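Local coordinates for DocCel5: Type I dockerin repeat domain from A. cellulolyticus family 5 endoglucanase WP_010249057 S51I, L52N mutant (Acetivibrio cellulolyticus, PDB 5NRM), which probably docks a family 5 endoglucanase onto a type I cohesin of scaffoldin B, helping to assemble the cellulosome, at residues K1-G9 with F30-L41. Numbering follows the deposited sequence.
Sequences KPGDVDGNG and FPAEDDIKAGDL. With CA (calcium ion), chain E; CA (calcium ion), chain C; CA (calcium ion), chain D.
With CG1 of Val5 beside its own backbone N (chi1 -56°) and CG of Phe30 likewise beside its N (chi1 -68°), the valine is laid over one face of the phenyl ring. Val5 CB is 3.8 Å from the centroid of the Phe30 ring, 15° off the normal, a CH-pi contact. Both methyls meet the ring: CG1 sits close to its middle, shifted to the CD2/CE2 side, and CG2 lies outside the CD1/CE1 edge. Val5 CG1 also meets Ala38 CB at 4.1 Å. Leu18 of helix 13-23 packs on Val5, and Ile47 on Phe30. Two backbone bonds tie the segments together. Ala32 N donates to Val5 O over 2.9 Å, and Gly3 N gives a short 2.7 Å bond to Ala38 O near the end of helix 35-39. Beside the second bond, Pro2 CA makes a CA-H...O contact with Lys37 O at 3.5 Å. The bent chain of Lys37 brings NZ to 3.7 Å from Pro2 CG. Pro31 lies against the backbone and CB of Asp6. Asp4, Asp6 and Asn8 hold one calcium with Ser10 and Asp15; Phe30 O, Ala32 O and Asp35 OD1 hold another with Asp29. The first calcium loop thus packs against the segment that carries the linker calcium and short helix 35-39 and runs into the loop starting at Asp40, as befits the paired EF-hand-like calcium loops of a type I dockerin.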
loop_
_atom_site.group_PDB
_atom_site.type_symbol
_atom_site.label_atom_id
_atom_site.label_comp_id
_atom_site.label_asym_id
_atom_site.label_seq_id
_atom_site.Cartn_x
_atom_site.Cartn_y
_atom_site.Cartn_z
ATOM N N LYS B 1 -11.988 13.466 -9.874
ATOM C CA LYS B 1 -11.836 14.641 -9.014
ATOM C C LYS B 1 -11.939 14.386 -7.499
ATOM O O LYS B 1 -10.921 14.537 -6.862
ATOM C CB LYS B 1 -12.615 15.892 -9.474
ATOM C CG LYS B 1 -11.674 17.073 -9.364
ATOM C CD LYS B 1 -12.124 18.361 -10.027
ATOM C CE LYS B 1 -12.245 18.189 -11.542
ATOM N NZ LYS B 1 -13.676 18.074 -11.928
ATOM N N PRO B 2 -13.128 14.040 -6.902
ATOM C CA PRO B 2 -13.073 13.914 -5.411
ATOM C C PRO B 2 -11.973 12.901 -4.960
ATOM O O PRO B 2 -11.859 11.828 -5.549
ATOM C CB PRO B 2 -14.476 13.431 -5.024
ATOM C CG PRO B 2 -15.330 13.966 -6.120
ATOM C CD PRO B 2 -14.511 13.879 -7.389
ATOM N N GLY B 3 -11.138 13.315 -4.018
ATOM C CA GLY B 3 -9.996 12.535 -3.552
ATOM C C GLY B 3 -8.685 12.915 -4.185
ATOM O O GLY B 3 -7.651 12.729 -3.594
ATOM N N ASP B 4 -8.744 13.535 -5.349
ATOM C CA ASP B 4 -7.485 13.778 -6.102
ATOM C C ASP B 4 -7.020 15.201 -5.704
ATOM O O ASP B 4 -7.041 16.158 -6.488
ATOM C CB ASP B 4 -7.719 13.691 -7.602
ATOM C CG ASP B 4 -6.422 13.832 -8.390
ATOM O OD1 ASP B 4 -5.396 13.762 -7.744
ATOM O OD2 ASP B 4 -6.481 14.099 -9.622
ATOM N N VAL B 5 -6.576 15.360 -4.459
ATOM C CA VAL B 5 -6.183 16.665 -3.945
ATOM C C VAL B 5 -4.945 17.290 -4.585
ATOM O O VAL B 5 -4.860 18.491 -4.548
ATOM C CB VAL B 5 -6.051 16.656 -2.364
ATOM C CG1 VAL B 5 -7.339 16.201 -1.719
ATOM C CG2 VAL B 5 -4.894 15.852 -1.889
ATOM N N ASP B 6 -4.063 16.522 -5.233
ATOM C CA ASP B 6 -2.943 17.152 -5.946
ATOM C C ASP B 6 -3.246 17.289 -7.421
ATOM O O ASP B 6 -2.430 17.844 -8.116
ATOM C CB ASP B 6 -1.593 16.462 -5.771
ATOM C CG ASP B 6 -1.542 15.038 -6.347
ATOM O OD1 ASP B 6 -2.421 14.616 -7.058
ATOM O OD2 ASP B 6 -0.498 14.417 -6.028
ATOM N N GLY B 7 -4.400 16.842 -7.899
ATOM C CA GLY B 7 -4.793 17.105 -9.270
ATOM C C GLY B 7 -4.099 16.286 -10.325
ATOM O O GLY B 7 -4.268 16.621 -11.519
ATOM N N ASN B 8 -3.353 15.257 -9.922
ATOM C CA ASN B 8 -2.520 14.552 -10.901
ATOM C C ASN B 8 -3.303 13.522 -11.741
ATOM O O ASN B 8 -2.789 13.063 -12.758
ATOM C CB ASN B 8 -1.256 13.953 -10.313
ATOM C CG ASN B 8 -1.496 12.722 -9.511
ATOM O OD1 ASN B 8 -2.645 12.399 -9.143
ATOM N ND2 ASN B 8 -0.444 11.992 -9.244
ATOM N N GLY B 9 -4.568 13.296 -11.434
ATOM C CA GLY B 9 -5.405 12.368 -12.214
ATOM C C GLY B 9 -5.717 11.051 -11.481
ATOM O O GLY B 9 -6.629 10.356 -11.922
ATOM N N PHE B 30 -4.583 22.900 -1.055
ATOM C CA PHE B 30 -4.252 21.799 -1.924
ATOM C C PHE B 30 -3.915 22.318 -3.346
ATOM O O PHE B 30 -4.431 23.345 -3.787
ATOM C CB PHE B 30 -5.433 20.834 -2.049
ATOM C CG PHE B 30 -5.773 20.073 -0.773
ATOM C CD1 PHE B 30 -4.798 19.365 -0.098
ATOM C CD2 PHE B 30 -7.064 20.048 -0.306
ATOM C CE1 PHE B 30 -5.126 18.620 1.017
ATOM C CE2 PHE B 30 -7.398 19.310 0.800
ATOM C CZ PHE B 30 -6.416 18.610 1.468
ATOM N N PRO B 31 -3.092 21.548 -4.084
ATOM C CA PRO B 31 -2.879 21.867 -5.490
ATOM C C PRO B 31 -4.116 21.846 -6.294
ATOM O O PRO B 31 -4.206 22.555 -7.303
ATOM C CB PRO B 31 -1.958 20.776 -5.977
ATOM C CG PRO B 31 -1.265 20.338 -4.792
ATOM C CD PRO B 31 -2.195 20.477 -3.615
ATOM N N ALA B 32 -5.090 21.030 -5.917
ATOM C CA ALA B 32 -6.361 21.110 -6.590
ATOM C C ALA B 32 -6.919 22.573 -6.575
ATOM O O ALA B 32 -6.827 23.409 -5.613
ATOM C CB ALA B 32 -7.398 20.110 -6.024
ATOM N N GLU B 33 -7.540 22.813 -7.690
ATOM C CA GLU B 33 -8.166 24.054 -8.009
ATOM C C GLU B 33 -9.249 24.364 -6.957
ATOM O O GLU B 33 -9.399 25.528 -6.470
ATOM C CB GLU B 33 -8.740 23.947 -9.448
ATOM C CG GLU B 33 -8.238 25.004 -10.475
ATOM C CD GLU B 33 -6.815 24.742 -11.055
ATOM O OE1 GLU B 33 -6.648 24.027 -12.127
ATOM O OE2 GLU B 33 -5.854 25.302 -10.426
ATOM N N ASP B 34 -9.991 23.323 -6.590
ATOM C CA ASP B 34 -11.065 23.455 -5.599
ATOM C C ASP B 34 -10.797 22.485 -4.428
ATOM O O ASP B 34 -11.039 21.304 -4.549
ATOM C CB ASP B 34 -12.336 23.105 -6.329
ATOM C CG ASP B 34 -13.573 23.230 -5.475
ATOM O OD1 ASP B 34 -13.503 23.485 -4.227
ATOM O OD2 ASP B 34 -14.647 23.146 -6.108
ATOM N N ASP B 35 -10.256 22.995 -3.319
ATOM C CA ASP B 35 -9.870 22.151 -2.198
ATOM C C ASP B 35 -11.125 21.416 -1.724
ATOM O O ASP B 35 -11.036 20.230 -1.334
ATOM C CB ASP B 35 -9.277 22.954 -1.023
ATOM C CG ASP B 35 -7.895 23.559 -1.320
ATOM O OD1 ASP B 35 -7.420 23.499 -2.418
ATOM O OD2 ASP B 35 -7.265 24.057 -0.389
ATOM N N ILE B 36 -12.290 22.064 -1.690
ATOM C CA ILE B 36 -13.446 21.360 -1.129
ATOM C C ILE B 36 -13.956 20.197 -1.997
ATOM O O ILE B 36 -14.149 19.079 -1.469
ATOM C CB ILE B 36 -14.615 22.310 -0.772
ATOM C CG1 ILE B 36 -14.125 23.485 0.091
ATOM C CG2 ILE B 36 -15.730 21.621 0.025
ATOM C CD1 ILE B 36 -13.404 23.172 1.401
ATOM N N LYS B 37 -14.169 20.427 -3.282
ATOM C CA LYS B 37 -14.512 19.371 -4.196
ATOM C C LYS B 37 -13.512 18.203 -4.107
ATOM O O LYS B 37 -13.899 17.020 -4.086
ATOM C CB LYS B 37 -14.574 19.932 -5.610
ATOM C CG LYS B 37 -14.849 18.942 -6.730
ATOM C CD LYS B 37 -16.226 18.278 -6.618
ATOM C CE LYS B 37 -16.672 17.674 -7.961
ATOM N NZ LYS B 37 -17.465 16.416 -7.851
ATOM N N ALA B 38 -12.221 18.524 -4.067
ATOM C CA ALA B 38 -11.215 17.476 -3.986
ATOM C C ALA B 38 -11.126 16.799 -2.629
ATOM O O ALA B 38 -10.898 15.598 -2.579
ATOM C CB ALA B 38 -9.846 18.031 -4.388
ATOM N N GLY B 39 -11.211 17.573 -1.539
ATOM C CA GLY B 39 -10.864 17.096 -0.177
ATOM C C GLY B 39 -12.029 16.653 0.755
ATOM O O GLY B 39 -11.827 15.946 1.755
ATOM N N ASP B 40 -13.207 17.162 0.479
ATOM C CA ASP B 40 -14.369 16.803 1.301
ATOM C C ASP B 40 -15.116 15.607 0.768
ATOM O O ASP B 40 -15.792 15.698 -0.251
ATOM C CB ASP B 40 -15.318 17.958 1.421
ATOM C CG ASP B 40 -16.531 17.617 2.341
ATOM O OD1 ASP B 40 -16.387 16.982 3.505
ATOM O OD2 ASP B 40 -17.579 18.133 1.870
ATOM N N LEU B 41 -15.014 14.532 1.536
ATOM C CA LEU B 41 -15.464 13.199 1.119
ATOM C C LEU B 41 -16.711 12.777 1.835
ATOM O O LEU B 41 -17.291 11.732 1.463
ATOM C CB LEU B 41 -14.335 12.184 1.328
ATOM C CG LEU B 41 -13.053 12.534 0.568
ATOM C CD1 LEU B 41 -11.963 11.519 0.739
ATOM C CD2 LEU B 41 -13.351 12.801 -0.918
HETATM CA CA CA E . -6.207 24.689 -3.858
HETATM CA CA CA C . -3.594 12.543 -6.938
HETATM CA CA CA D . -15.541 16.650 5.385
HETATM O O HOH W 1 -1.404 11.826 -6.239
HETATM O O HOH W 2 -7.829 26.328 -3.593
HETATM O O HOH W 3 -15.485 16.162 7.878
HETATM O O HOH W 4 -5.057 25.915 -5.605
#